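Side-chain contact in Box C/D snoRNA protein 1 (Saccharomyces cerevisiae, PDB 6THL), which is required for the accumulation of box C/D snoRNAs, with roles in snoRNA processing, snoRNA transport to the nucleolus and ribosome biogenesis: residues Met79-Phe84 against Glu110-Ile115. Residues are numbered along the deposited sequence; the frame is centred on the assembly and turned at random.
Sequences MGKNVF and EERTQI
Phe84 receives the aliphatic part of Arg112 over one face of its ring, a CH-pi contact that joins two helices of the BCD1 domain, 81-90 and 109-117, at the protein surface. Arg112 CG sits above the middle of the ring, 3.5 Å from the centroid and 12° off the normal. Next along the chain, Arg112 CD lies over the root of the ring, 3.4 Å from Phe84 CG. Ile115 CD1 adds a looser apolar touch from an oblique direction, 4.2 Å from Phe84 CZ. With CG anti to the backbone N (chi1 172°), Phe84 reaches across to helix 109-117, where it also meets Leu116. Replacing Phe84 by an alanine is likely to leave the Arg112 methylenes without their aromatic platform and to open a gap beside Ile115. Beyond CD the arginine bends at chi3, carrying its guanidinium past the ring toward the start of helix 81-90, where Gly80 holds the N-cap position. The two planes stand 68° apart, so guanidinium and ring do not stack. Arg112 NH1 makes a weak hydrogen bond to Glu107 O, while the backbone N of Lys81 lies over one guanidinium face. The Lys81 side chain crosses the arginine at about a right angle, with Lys81 CG 3.4 Å from Arg112 NH1.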
# COMPACT_ATOMS: atom_id res chain seq x y z
N MET B 79 -7.38 0.46 -23.76
CA MET B 79 -7.05 -0.49 -22.72
C MET B 79 -5.60 -0.20 -22.37
O MET B 79 -5.31 0.80 -21.71
CB MET B 79 -7.31 -1.93 -23.20
CG MET B 79 -6.94 -3.02 -22.19
SD MET B 79 -7.80 -4.61 -22.39
CE MET B 79 -9.53 -4.10 -22.36
N GLY B 80 -4.67 -1.01 -22.86
CA GLY B 80 -3.28 -0.82 -22.55
C GLY B 80 -2.63 -2.16 -22.71
O GLY B 80 -3.24 -3.17 -22.37
N LYS B 81 -1.42 -2.17 -23.26
CA LYS B 81 -0.66 -3.40 -23.40
C LYS B 81 -0.81 -4.29 -22.17
O LYS B 81 -1.55 -5.26 -22.21
CB LYS B 81 0.82 -3.12 -23.66
CG LYS B 81 1.17 -3.00 -25.13
CD LYS B 81 2.64 -2.68 -25.35
CE LYS B 81 2.99 -2.66 -26.84
NZ LYS B 81 4.28 -1.99 -27.20
N ASN B 82 -0.11 -3.96 -21.09
CA ASN B 82 -0.09 -4.78 -19.85
C ASN B 82 -1.43 -5.46 -19.50
O ASN B 82 -1.47 -6.65 -19.06
CB ASN B 82 0.41 -3.95 -18.64
CG ASN B 82 -0.10 -2.51 -18.64
OD1 ASN B 82 -0.84 -2.05 -19.54
ND2 ASN B 82 0.31 -1.77 -17.63
N VAL B 83 -2.50 -4.68 -19.69
CA VAL B 83 -3.86 -5.06 -19.37
C VAL B 83 -4.34 -6.12 -20.35
O VAL B 83 -4.97 -7.09 -19.96
CB VAL B 83 -4.83 -3.85 -19.42
CG1 VAL B 83 -6.26 -4.29 -19.06
CG2 VAL B 83 -4.37 -2.71 -18.51
N PHE B 84 -4.08 -5.89 -21.63
CA PHE B 84 -4.33 -6.89 -22.64
C PHE B 84 -3.51 -8.09 -22.25
O PHE B 84 -4.03 -9.11 -21.85
CB PHE B 84 -3.94 -6.40 -24.03
CG PHE B 84 -4.01 -7.46 -25.08
CD1 PHE B 84 -5.12 -7.55 -25.91
CD2 PHE B 84 -2.98 -8.36 -25.24
CE1 PHE B 84 -5.19 -8.54 -26.88
CE2 PHE B 84 -3.05 -9.36 -26.21
CZ PHE B 84 -4.16 -9.45 -27.03
N GLU B 110 -3.74 -2.16 -33.10
CA GLU B 110 -4.51 -2.65 -34.27
C GLU B 110 -5.13 -4.03 -34.10
O GLU B 110 -6.31 -4.24 -34.38
CB GLU B 110 -3.60 -2.74 -35.51
CG GLU B 110 -3.53 -1.48 -36.35
CD GLU B 110 -2.91 -0.29 -35.62
OE1 GLU B 110 -1.95 -0.50 -34.86
OE2 GLU B 110 -3.38 0.86 -35.80
N GLU B 111 -4.28 -4.96 -33.70
CA GLU B 111 -4.65 -6.36 -33.53
C GLU B 111 -5.28 -6.53 -32.15
O GLU B 111 -6.35 -7.11 -32.04
CB GLU B 111 -3.41 -7.27 -33.68
CG GLU B 111 -2.97 -7.53 -35.12
CD GLU B 111 -1.48 -7.28 -35.39
OE1 GLU B 111 -0.64 -7.41 -34.46
OE2 GLU B 111 -1.14 -6.95 -36.56
N ARG B 112 -4.60 -6.03 -31.11
CA ARG B 112 -5.08 -6.14 -29.72
C ARG B 112 -6.53 -5.72 -29.63
O ARG B 112 -7.37 -6.46 -29.10
CB ARG B 112 -4.29 -5.21 -28.78
CG ARG B 112 -3.04 -5.80 -28.15
CD ARG B 112 -2.65 -4.99 -26.92
NE ARG B 112 -2.91 -3.56 -27.10
CZ ARG B 112 -2.03 -2.68 -27.55
NH1 ARG B 112 -0.79 -3.05 -27.88
NH2 ARG B 112 -2.40 -1.41 -27.68
N THR B 113 -6.79 -4.53 -30.17
CA THR B 113 -8.13 -4.00 -30.29
C THR B 113 -9.03 -5.02 -30.98
O THR B 113 -10.14 -5.26 -30.53
CB THR B 113 -8.08 -2.66 -31.06
OG1 THR B 113 -7.24 -1.75 -30.34
CG2 THR B 113 -9.46 -2.03 -31.20
N GLN B 114 -8.50 -5.65 -32.03
CA GLN B 114 -9.25 -6.59 -32.88
C GLN B 114 -9.51 -7.95 -32.22
O GLN B 114 -10.54 -8.58 -32.47
CB GLN B 114 -8.46 -6.78 -34.19
CG GLN B 114 -9.24 -7.04 -35.47
CD GLN B 114 -8.28 -7.37 -36.62
OE1 GLN B 114 -8.05 -6.55 -37.53
NE2 GLN B 114 -7.69 -8.56 -36.56
N ILE B 115 -8.59 -8.40 -31.38
CA ILE B 115 -8.72 -9.71 -30.71
C ILE B 115 -9.67 -9.68 -29.52
O ILE B 115 -10.26 -10.70 -29.19
CB ILE B 115 -7.36 -10.28 -30.24
CG1 ILE B 115 -6.38 -10.41 -31.42
CG2 ILE B 115 -7.56 -11.64 -29.55
CD1 ILE B 115 -4.92 -10.48 -31.02